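Local coordinates for proteasome assembly chaperone family protein (Pyrococcus furiosus, PDB 3VR0), which acts as an archaeal proteasome activator and is a homologue of proteasome assembly factors, at residues P68-H72 with T109-D115; F120-M126 with L195-I199; K60-Y66 with M85-Y91; G43-A49 with I218-A224. All coordinates share one frame; numbering follows the deposited sequence.

Contact 1 of 4, residues P68-H72 with T109-D115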
# COMPACT_ATOMS: atom_id res chain seq x y z
N PRO C 68 9.13 -7.54 -7.78
CA PRO C 68 8.38 -6.30 -8.05
C PRO C 68 7.95 -5.62 -6.72
O PRO C 68 7.40 -4.52 -6.77
CB PRO C 68 7.14 -6.80 -8.84
CG PRO C 68 6.93 -8.30 -8.19
CD PRO C 68 8.37 -8.76 -8.20
N HIS C 69 8.23 -6.26 -5.56
CA HIS C 69 8.03 -5.64 -4.24
C HIS C 69 9.28 -4.94 -3.74
O HIS C 69 9.23 -4.29 -2.70
CB HIS C 69 7.60 -6.67 -3.20
CG HIS C 69 6.25 -7.25 -3.49
ND1 HIS C 69 5.07 -6.63 -3.12
CD2 HIS C 69 5.89 -8.37 -4.18
CE1 HIS C 69 4.05 -7.35 -3.54
NE2 HIS C 69 4.51 -8.41 -4.18
N PHE C 70 10.41 -5.08 -4.46
CA PHE C 70 11.62 -4.37 -4.07
C PHE C 70 11.49 -2.91 -4.51
O PHE C 70 10.65 -2.61 -5.35
CB PHE C 70 12.86 -4.97 -4.74
CG PHE C 70 13.32 -6.29 -4.14
CD1 PHE C 70 12.89 -6.69 -2.87
CD2 PHE C 70 14.23 -7.11 -4.83
CE1 PHE C 70 13.36 -7.92 -2.28
CE2 PHE C 70 14.68 -8.36 -4.28
CZ PHE C 70 14.24 -8.75 -2.99
N MET C 71 12.32 -2.02 -4.01
CA MET C 71 12.29 -0.62 -4.47
C MET C 71 12.39 -0.53 -6.01
O MET C 71 13.15 -1.30 -6.66
CB MET C 71 13.40 0.17 -3.79
CG MET C 71 13.51 1.64 -4.22
SD MET C 71 12.01 2.59 -3.89
CE MET C 71 12.60 4.02 -4.81
N HIS C 72 11.63 0.40 -6.56
CA HIS C 72 11.45 0.52 -7.99
C HIS C 72 12.61 1.25 -8.65
O HIS C 72 12.45 2.33 -9.23
CB HIS C 72 10.10 1.20 -8.29
CG HIS C 72 9.86 2.49 -7.55
ND1 HIS C 72 9.34 2.53 -6.27
CD2 HIS C 72 10.03 3.78 -7.93
CE1 HIS C 72 9.21 3.79 -5.89
NE2 HIS C 72 9.62 4.58 -6.88
N THR C 109 18.95 -5.99 -0.78
CA THR C 109 17.87 -5.34 -0.06
C THR C 109 16.89 -6.36 0.39
O THR C 109 16.93 -7.53 -0.05
CB THR C 109 17.05 -4.32 -0.98
OG1 THR C 109 16.09 -3.58 -0.20
CG2 THR C 109 16.28 -5.04 -2.11
N GLN C 110 16.02 -5.93 1.29
CA GLN C 110 14.81 -6.66 1.58
C GLN C 110 13.69 -5.77 1.08
O GLN C 110 13.92 -4.64 0.66
CB GLN C 110 14.67 -6.91 3.09
CG GLN C 110 15.79 -7.75 3.71
CD GLN C 110 15.40 -8.42 5.04
OE1 GLN C 110 14.30 -8.94 5.20
NE2 GLN C 110 16.34 -8.43 5.99
N VAL C 111 12.47 -6.29 1.13
CA VAL C 111 11.31 -5.52 0.74
C VAL C 111 11.20 -4.33 1.73
O VAL C 111 11.56 -4.48 2.90
CB VAL C 111 10.06 -6.43 0.85
CG1 VAL C 111 8.76 -5.61 0.84
CG2 VAL C 111 10.05 -7.49 -0.33
N PRO C 112 10.74 -3.16 1.26
CA PRO C 112 10.65 -1.99 2.14
C PRO C 112 9.77 -2.21 3.39
O PRO C 112 8.96 -3.12 3.40
CB PRO C 112 10.09 -0.89 1.21
CG PRO C 112 10.51 -1.34 -0.15
CD PRO C 112 10.34 -2.82 -0.12
N PRO C 113 9.96 -1.39 4.45
CA PRO C 113 9.21 -1.64 5.71
C PRO C 113 7.70 -1.43 5.59
O PRO C 113 6.93 -1.93 6.40
CB PRO C 113 9.86 -0.69 6.74
CG PRO C 113 10.72 0.31 5.91
CD PRO C 113 11.03 -0.37 4.60
N THR C 114 7.25 -0.79 4.53
CA THR C 114 5.84 -0.50 4.36
C THR C 114 5.02 -1.60 3.66
O THR C 114 3.82 -1.43 3.52
CB THR C 114 5.63 0.81 3.56
OG1 THR C 114 6.28 0.68 2.29
CG2 THR C 114 6.19 2.04 4.31
N ASP C 115 5.63 -2.71 3.24
CA ASP C 115 4.93 -3.72 2.41
C ASP C 115 5.07 -5.13 3.04
O ASP C 115 5.91 -5.96 2.57
CB ASP C 115 5.51 -3.69 0.96
CG ASP C 115 4.86 -4.71 0.01
OD1 ASP C 115 3.84 -5.34 0.36
OD2 ASP C 115 5.35 -4.88 -1.14
O HOH W 1 6.88 -2.94 -2.16
O HOH W 2 13.69 -2.84 -1.65
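H69 and F70 meet the loop 109-115 in two ways, through a histidine-carboxylate hydrogen bond and through a CH-pi contact. H69 ND1 donates to D115 OD2 at 2.7 Å, using the syn lone pair of that oxygen. The bond is somewhat bent, the carboxylate lying near the edge of the imidazole with its plane turned 46° from that of the ring. With CG anti to the carbonyl carbon (chi1 -66°), the ring of H69 swings clear of its own C=O, and water 1 spans the space beside it, donating to both H69 O and D115 OD2. The second carboxylate oxygen, OD1, accepts from G118 N as the N-cap of helix 116-131, so both oxygens are tied down. H69 also belongs, with E121, to the gold site. A leucine in place of H69 would probably leave D115 OD2 without its ring N-H partner and deprive the gold ion of one of its two protein residues.

F70 is held from above: T109 CG2 stands over the centre of its ring, 3.8 Å from the centroid and 12° off the normal. V111 CG2 fits between the two aromatic residues, 3.9 Å from F70 CE1 and 3.9 Å from H69 CB, while P112 CD lies 3.2 Å from H69 O. Just beyond, H72 stacks on H119 of the second subunit, which places this loop pair at a subunit interface. Q110 O receives two donors, T109 OG1 at 2.6 Å and water 2, and the same water accepts from M71 N at 2.8 Å.

Contact 2 of 4, residues F120-M126 with L195-I199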
# COMPACT_ATOMS: atom_id res chain seq x y z
N PHE C 120 6.31 -11.57 2.95
CA PHE C 120 5.85 -12.93 3.03
C PHE C 120 6.02 -13.61 1.68
O PHE C 120 6.37 -14.78 1.63
CB PHE C 120 4.38 -13.05 3.49
CG PHE C 120 4.18 -12.81 4.97
CD1 PHE C 120 4.12 -13.88 5.86
CD2 PHE C 120 4.11 -11.51 5.47
CE1 PHE C 120 3.96 -13.65 7.23
CE2 PHE C 120 3.96 -11.27 6.82
CZ PHE C 120 3.88 -12.34 7.70
N GLU C 121 5.68 -12.90 0.60
CA GLU C 121 5.81 -13.43 -0.72
C GLU C 121 7.27 -13.73 -1.09
O GLU C 121 7.51 -14.76 -1.65
CB GLU C 121 5.31 -12.44 -1.76
CG GLU C 121 4.79 -13.17 -2.92
CD GLU C 121 5.00 -12.44 -4.19
OE1 GLU C 121 6.17 -12.11 -4.49
OE2 GLU C 121 3.99 -12.21 -4.88
N VAL C 122 8.21 -12.82 -0.80
CA VAL C 122 9.63 -13.09 -1.09
C VAL C 122 10.14 -14.29 -0.24
O VAL C 122 10.72 -15.25 -0.78
CB VAL C 122 10.49 -11.82 -0.87
CG1 VAL C 122 12.04 -12.17 -0.84
CG2 VAL C 122 10.18 -10.75 -1.91
N ALA C 123 9.92 -14.25 1.08
CA ALA C 123 10.29 -15.37 1.96
C ALA C 123 9.72 -16.74 1.52
O ALA C 123 10.38 -17.76 1.57
CB ALA C 123 9.82 -15.08 3.36
N GLY C 124 8.44 -16.73 1.13
CA GLY C 124 7.77 -17.91 0.65
C GLY C 124 8.43 -18.44 -0.64
O GLY C 124 8.64 -19.66 -0.74
N LYS C 125 8.73 -17.56 -1.61
CA LYS C 125 9.43 -18.01 -2.84
C LYS C 125 10.82 -18.57 -2.51
O LYS C 125 11.23 -19.57 -3.09
CB LYS C 125 9.60 -16.88 -3.86
CG LYS C 125 8.33 -16.54 -4.64
CD LYS C 125 7.98 -17.61 -5.72
CE LYS C 125 9.14 -17.90 -6.66
NZ LYS C 125 8.67 -18.81 -7.75
N MET C 126 11.55 -17.91 -1.62
CA MET C 126 12.86 -18.46 -1.16
C MET C 126 12.70 -19.84 -0.58
O MET C 126 13.52 -20.72 -0.87
CB MET C 126 13.55 -17.60 -0.13
CG MET C 126 13.96 -16.27 -0.66
SD MET C 126 14.90 -15.35 0.60
CE MET C 126 15.30 -13.97 -0.46
N LEU C 195 10.98 -14.19 9.21
CA LEU C 195 9.94 -14.87 8.41
C LEU C 195 10.38 -16.23 7.85
O LEU C 195 9.57 -17.17 7.80
CB LEU C 195 9.49 -14.00 7.23
CG LEU C 195 8.68 -12.74 7.53
CD1 LEU C 195 7.99 -12.26 6.29
CD2 LEU C 195 7.67 -13.01 8.70
N LEU C 196 11.67 -16.34 7.45
CA LEU C 196 12.13 -17.68 6.94
C LEU C 196 11.88 -18.75 7.94
O LEU C 196 11.45 -19.85 7.59
CB LEU C 196 13.60 -17.66 6.51
CG LEU C 196 13.81 -16.75 5.29
CD1 LEU C 196 15.32 -16.57 4.97
CD2 LEU C 196 13.07 -17.28 4.08
N LEU C 197 12.14 -18.45 9.21
CA LEU C 197 11.93 -19.47 10.25
C LEU C 197 10.44 -19.63 10.55
O LEU C 197 9.93 -20.77 10.66
CB LEU C 197 12.67 -19.10 11.55
CG LEU C 197 14.20 -19.02 11.39
CD1 LEU C 197 14.80 -18.50 12.67
CD2 LEU C 197 14.80 -20.43 11.06
N GLY C 198 9.74 -18.49 10.65
CA GLY C 198 8.28 -18.56 11.00
C GLY C 198 7.47 -19.28 9.96
O GLY C 198 6.66 -20.14 10.28
N ILE C 199 7.71 -18.95 8.70
CA ILE C 199 7.03 -19.62 7.61
C ILE C 199 7.58 -21.01 7.44
O ILE C 199 6.83 -21.97 7.21
CB ILE C 199 7.15 -18.84 6.28
CG1 ILE C 199 6.55 -17.40 6.44
CG2 ILE C 199 6.39 -19.60 5.16
CD1 ILE C 199 6.97 -16.44 5.34
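F120 and L195 make the CH-pi part of this helix-helix contact. L195 CD1 sits above the centre of the F120 ring, 4.0 Å from the centroid and 8° off its normal, so that a methyl group sits squarely over the face. The other branch of the same leucine, CD2, reaches the far end of the ring, 4.0 Å from F120 CZ. F120 takes a chi1 of -75°, with CG anti to its carbonyl carbon, and this carries the ring toward the partner helix although its CB does not point there.

The remaining contacts are aliphatic and converge on A123. Its CB is met by I199 CD1 at 3.7 Å, by L195 CB at 4.0 Å and by L196 CD2 at 4.0 Å. I199 CD1 also lies 3.9 Å from F120 CD1, bridging the alanine and the ring. M126 extends the apolar patch through its CB, near L196 CD2. No hydrogen bond joins the segments, and the third subunit also packs here, its F70 against F120 and its L84 against I199.

The two short axes pass 9.4 Å apart at a crossing angle of -69°. M126 rests on strand 87-92 and L196 on strand 34-37, so both helices cover the mixed sheet, as in a layered alpha/beta fold; helix 116-131 is the connection of a beta-alpha-beta crossover between the parallel strands 102-107 and 137-145.

Contact 3 of 4, residues K60-Y66 with M85-Y91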
# COMPACT_ATOMS: atom_id res chain seq x y z
N LYS C 60 29.57 -21.11 -4.70
CA LYS C 60 29.32 -20.73 -6.09
C LYS C 60 27.94 -20.16 -6.29
O LYS C 60 26.95 -20.76 -5.85
CB LYS C 60 29.44 -21.99 -6.98
CG LYS C 60 29.57 -21.65 -8.45
CD LYS C 60 28.64 -22.50 -9.30
CE LYS C 60 29.20 -22.67 -10.73
NZ LYS C 60 28.67 -21.63 -11.68
N LYS C 61 27.83 -19.06 -7.01
CA LYS C 61 26.50 -18.53 -7.27
C LYS C 61 25.70 -19.40 -8.24
O LYS C 61 26.20 -19.68 -9.33
CB LYS C 61 26.56 -17.16 -7.90
CG LYS C 61 25.14 -16.69 -8.23
CD LYS C 61 25.01 -15.18 -8.37
CE LYS C 61 25.59 -14.69 -9.65
NZ LYS C 61 25.43 -13.20 -9.70
N PHE C 62 24.45 -19.74 -7.89
CA PHE C 62 23.60 -20.53 -8.79
C PHE C 62 22.20 -20.04 -9.11
O PHE C 62 21.55 -20.63 -10.00
CB PHE C 62 23.50 -21.98 -8.35
CG PHE C 62 22.65 -22.21 -7.10
CD1 PHE C 62 21.44 -22.85 -7.20
CD2 PHE C 62 23.10 -21.84 -5.84
CE1 PHE C 62 20.70 -23.12 -6.11
CE2 PHE C 62 22.38 -22.13 -4.71
CZ PHE C 62 21.16 -22.74 -4.84
N ALA C 63 21.70 -19.02 -8.41
CA ALA C 63 20.39 -18.45 -8.72
C ALA C 63 20.30 -16.97 -8.29
O ALA C 63 21.01 -16.55 -7.39
CB ALA C 63 19.29 -19.25 -8.04
N GLU C 64 19.43 -16.20 -8.93
CA GLU C 64 19.15 -14.90 -8.37
C GLU C 64 17.66 -14.55 -8.34
O GLU C 64 16.86 -15.06 -9.14
CB GLU C 64 20.13 -13.79 -8.88
CG GLU C 64 20.23 -13.59 -10.30
CD GLU C 64 21.58 -12.93 -10.73
OE1 GLU C 64 22.50 -12.67 -9.90
OE2 GLU C 64 21.69 -12.66 -11.94
N LEU C 65 17.30 -13.77 -7.32
CA LEU C 65 15.89 -13.46 -7.06
C LEU C 65 15.62 -12.00 -7.41
O LEU C 65 16.35 -11.12 -7.00
CB LEU C 65 15.55 -13.78 -5.61
CG LEU C 65 14.11 -13.60 -5.14
CD1 LEU C 65 13.80 -14.54 -3.96
CD2 LEU C 65 13.82 -12.08 -4.74
N TYR C 66 14.57 -11.75 -8.16
CA TYR C 66 14.13 -10.40 -8.39
C TYR C 66 12.69 -10.30 -7.92
O TYR C 66 11.94 -11.27 -8.00
CB TYR C 66 14.16 -10.08 -9.90
CG TYR C 66 15.57 -10.21 -10.52
CD1 TYR C 66 16.45 -9.14 -10.47
CD2 TYR C 66 16.01 -11.42 -11.09
CE1 TYR C 66 17.75 -9.25 -11.02
CE2 TYR C 66 17.32 -11.55 -11.66
CZ TYR C 66 18.16 -10.48 -11.62
OH TYR C 66 19.42 -10.57 -12.20
N MET C 85 17.47 -4.50 -8.39
CA MET C 85 17.83 -5.01 -7.10
C MET C 85 17.44 -6.47 -7.01
O MET C 85 16.48 -6.93 -7.67
CB MET C 85 17.19 -4.15 -6.01
CG MET C 85 17.84 -2.69 -6.02
SD MET C 85 17.59 -1.86 -4.48
CE MET C 85 15.86 -1.72 -4.70
N LYS C 86 18.23 -7.23 -6.25
CA LYS C 86 18.14 -8.67 -6.34
C LYS C 86 18.71 -9.31 -5.09
O LYS C 86 19.38 -8.64 -4.27
CB LYS C 86 18.91 -9.14 -7.61
CG LYS C 86 20.47 -9.02 -7.46
CD LYS C 86 21.23 -9.24 -8.80
CE LYS C 86 22.74 -9.24 -8.54
NZ LYS C 86 23.50 -9.43 -9.81
N ASN C 87 18.38 -10.58 -4.90
CA ASN C 87 19.08 -11.42 -3.94
C ASN C 87 19.81 -12.50 -4.76
O ASN C 87 19.43 -12.78 -5.93
CB ASN C 87 18.11 -12.08 -2.95
CG ASN C 87 17.32 -11.05 -2.11
OD1 ASN C 87 16.32 -11.42 -1.49
ND2 ASN C 87 17.77 -9.76 -2.09
N GLU C 88 20.82 -13.11 -4.15
CA GLU C 88 21.66 -14.08 -4.84
C GLU C 88 21.74 -15.29 -3.99
O GLU C 88 21.87 -15.15 -2.77
CB GLU C 88 23.06 -13.52 -5.05
CG GLU C 88 23.14 -12.31 -5.96
CD GLU C 88 24.57 -11.74 -6.08
OE1 GLU C 88 25.36 -11.76 -5.08
OE2 GLU C 88 24.92 -11.29 -7.20
N PHE C 89 21.66 -16.47 -4.60
CA PHE C 89 21.86 -17.71 -3.88
C PHE C 89 23.20 -18.32 -4.31
O PHE C 89 23.49 -18.40 -5.51
CB PHE C 89 20.75 -18.71 -4.19
CG PHE C 89 19.40 -18.31 -3.70
CD1 PHE C 89 18.89 -18.83 -2.49
CD2 PHE C 89 18.60 -17.48 -4.47
CE1 PHE C 89 17.59 -18.50 -2.05
CE2 PHE C 89 17.28 -17.11 -4.02
CZ PHE C 89 16.79 -17.62 -2.84
N TYR C 90 24.00 -18.75 -3.32
CA TYR C 90 25.28 -19.42 -3.53
C TYR C 90 25.20 -20.80 -2.92
O TYR C 90 24.49 -21.00 -1.93
CB TYR C 90 26.43 -18.66 -2.83
CG TYR C 90 26.73 -17.33 -3.47
CD1 TYR C 90 27.83 -17.17 -4.29
CD2 TYR C 90 25.90 -16.24 -3.26
CE1 TYR C 90 28.09 -15.93 -4.90
CE2 TYR C 90 26.14 -15.03 -3.84
CZ TYR C 90 27.22 -14.87 -4.66
OH TYR C 90 27.43 -13.64 -5.22
N TYR C 91 25.91 -21.77 -3.48
CA TYR C 91 25.95 -23.06 -2.77
C TYR C 91 27.37 -23.51 -2.44
O TYR C 91 28.36 -23.09 -3.09
CB TYR C 91 25.23 -24.15 -3.58
CG TYR C 91 26.07 -24.68 -4.76
CD1 TYR C 91 26.92 -25.80 -4.60
CD2 TYR C 91 26.02 -24.05 -5.99
CE1 TYR C 91 27.69 -26.30 -5.68
CE2 TYR C 91 26.74 -24.51 -7.07
CZ TYR C 91 27.59 -25.63 -6.91
OH TYR C 91 28.29 -26.06 -8.01
O HOH W 3 23.40 -10.78 -12.91
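E88 OE2 is gripped by two ammonium groups, K61 NZ from the neighbouring strand at 3.2 Å and K86 NZ from its own segment at 3.5 Å. K61 comes from above the carboxylate plane, 54° out of it, and also binds E64 OE1 at 3.0 Å; E64 OE2 is hydrogen-bonded to Y25 OH. K86 reaches E64 OE1 only weakly and has a salt bridge to E83. Acids and lysines thus form a four-residue network, the carboxylates probably screening the nearby K61 and K86 from each other. The other oxygen, E88 OE1, takes the hydroxyl of Y90 at 2.8 Å. An alanine in place of E88 is likely to leave K61 and Y90 each short of a partner and to weaken the balance of charge around K86.

Beside this network K61 CB lies over the face of the Y90 ring. On the opposite side of the sheet F62, with CG between its backbone N and carbonyl carbon (chi1 73°), turns its ring face to the edge of Y91 in an offset edge-to-face pair, planes at 81°. There too A63, L65 and F89 pack against helix 116-131, F89 meeting F129 edge-to-face.

F62 N donates to F89 O at 2.9 Å and A63 N weakly to the same oxygen at 3.5 Å, while F89 N returns to A63 O: a classic beta bulge in an antiparallel pair.

Contact 4 of 4, residues G43-A49 with I218-A224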
# COMPACT_ATOMS: atom_id res chain seq x y z
N GLY C 43 22.94 -3.23 11.20
CA GLY C 43 24.40 -3.16 11.26
C GLY C 43 25.12 -3.87 10.13
O GLY C 43 26.32 -4.04 10.17
N LEU C 44 24.36 -4.24 9.10
CA LEU C 44 24.78 -5.13 8.01
C LEU C 44 25.45 -6.38 8.51
O LEU C 44 26.30 -6.92 7.85
CB LEU C 44 25.60 -4.39 6.95
CG LEU C 44 24.84 -3.30 6.20
CD1 LEU C 44 25.79 -2.39 5.43
CD2 LEU C 44 23.76 -3.87 5.28
N VAL C 45 25.03 -6.82 9.69
CA VAL C 45 25.63 -7.95 10.38
C VAL C 45 25.50 -9.26 9.61
O VAL C 45 26.50 -9.91 9.33
CB VAL C 45 25.02 -8.18 11.80
CG1 VAL C 45 25.47 -9.52 12.35
CG2 VAL C 45 25.41 -7.08 12.75
N GLY C 46 24.25 -9.66 9.33
CA GLY C 46 23.94 -10.89 8.58
C GLY C 46 24.60 -10.86 7.22
O GLY C 46 25.18 -11.85 6.80
N LYS C 47 24.52 -9.72 6.54
CA LYS C 47 25.13 -9.59 5.23
C LYS C 47 26.67 -9.75 5.20
O LYS C 47 27.20 -10.46 4.34
CB LYS C 47 24.73 -8.28 4.57
CG LYS C 47 25.34 -8.14 3.18
CD LYS C 47 24.87 -6.88 2.50
CE LYS C 47 25.41 -6.81 1.07
NZ LYS C 47 24.48 -6.02 0.22
N LEU C 48 27.38 -9.07 6.10
CA LEU C 48 28.84 -9.19 6.18
C LEU C 48 29.24 -10.60 6.47
O LEU C 48 30.13 -11.13 5.85
CB LEU C 48 29.44 -8.31 7.28
CG LEU C 48 29.54 -6.82 7.00
CD1 LEU C 48 29.99 -6.18 8.29
CD2 LEU C 48 30.55 -6.55 5.90
N ALA C 49 28.56 -11.18 7.44
CA ALA C 49 28.73 -12.56 7.82
C ALA C 49 28.53 -13.48 6.59
O ALA C 49 29.40 -14.29 6.30
CB ALA C 49 27.78 -12.91 8.91
N ILE C 218 26.11 1.56 12.02
CA ILE C 218 27.43 1.34 11.47
C ILE C 218 27.50 -0.02 10.78
O ILE C 218 26.88 -0.97 11.24
CB ILE C 218 28.49 1.35 12.60
CG1 ILE C 218 28.06 0.43 13.76
CG2 ILE C 218 28.71 2.77 13.08
CD1 ILE C 218 29.22 -0.32 14.48
N VAL C 219 28.25 -0.11 9.69
CA VAL C 219 28.68 -1.41 9.18
C VAL C 219 29.51 -2.12 10.27
O VAL C 219 30.62 -1.73 10.56
CB VAL C 219 29.48 -1.27 7.92
CG1 VAL C 219 29.75 -2.63 7.33
CG2 VAL C 219 28.71 -0.43 6.92
N ASP C 220 28.93 -3.15 10.87
CA ASP C 220 29.47 -3.78 12.07
C ASP C 220 30.23 -5.11 11.81
O ASP C 220 29.74 -6.19 12.12
CB ASP C 220 28.33 -3.98 13.07
CG ASP C 220 28.82 -4.16 14.48
OD1 ASP C 220 30.04 -4.36 14.69
OD2 ASP C 220 27.97 -4.14 15.38
N ALA C 221 31.43 -4.99 11.27
CA ALA C 221 32.26 -6.16 10.94
C ALA C 221 32.53 -7.05 12.12
O ALA C 221 32.60 -8.27 11.95
CB ALA C 221 33.56 -5.75 10.30
N LYS C 222 32.64 -6.46 13.33
CA LYS C 222 32.99 -7.22 14.55
C LYS C 222 31.83 -8.05 15.09
O LYS C 222 32.02 -9.15 15.62
CB LYS C 222 33.58 -6.27 15.63
CG LYS C 222 33.80 -6.87 17.05
CD LYS C 222 34.86 -6.02 17.83
CE LYS C 222 34.60 -5.95 19.35
NZ LYS C 222 34.91 -7.25 20.07
N ALA C 223 30.61 -7.51 15.01
CA ALA C 223 29.48 -8.32 15.41
C ALA C 223 29.26 -9.43 14.35
O ALA C 223 28.90 -10.55 14.68
CB ALA C 223 28.19 -7.48 15.70
N ALA C 224 29.52 -9.10 13.09
CA ALA C 224 29.45 -10.09 11.99
C ALA C 224 30.38 -11.28 12.31
O ALA C 224 29.96 -12.46 12.23
CB ALA C 224 29.83 -9.44 10.69
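L48 reaches the start of helix 221-235 with its chi1 at -76°, CG anti to the carbonyl carbon, and an extended chi2; this lays CD1 against the first turn, 3.5 Å from A221 CA and 3.7 Å from V219 CG1. V219 works as a fork. Its CG1 faces L48 and its CG2 takes L44 CD1 at 3.8 Å, so each branch serves one leucine. V45 does likewise from helix 45-57, CG1 lying near A224 CA and CG2 near A223 CB. A224 fits closely through its single methyl, CB being 3.6 Å from L48 CB and as near to the carbonyl oxygen V45 O.

One hydrogen bond spans the segments: D220 N donates to G43 O at 2.8 Å in a nearly straight line. G43 has a positive phi of 68°, and a side chain there would sit tightly against D220 CB and V45 CG2. D220 sends its carboxylate back over its own helix. A chi1 of -160°, CG beside the carbonyl carbon, lets OD1 accept from A223 N at 3.2 Å as an N-cap, with the donor well above the carboxylate plane, while OD2 accepts from S214 OG.

The two helix starts, one after strand 34-37 and the other after strand 206-214, are in this way locked side by side. Helix 242-256 packs against both segments, R247 touching L48 and A221, and L255 touching I218.

In the fold
Contacts 1, 2 and 3 form one connected block, their centres about 14 to 17 Å apart. V122 of helix 116-131 packs on V111, M126 packs on L65 and F89, and M71 on M85, so the helix, two strands of the mixed sheet and the two loops close on one another. Contact 4 stands off, about 20 to 22 Å away between centres and touching none of the others; contact 2 lies on the opposite side of the chain's centre. Along the chain contacts 1 and 3 interleave, contact 2 follows both, and all three are nested inside the long loop that contact 4 closes. Contact 4 thus brings together parts far apart in sequence, contacts 1 to 3 neighbours around the sheet.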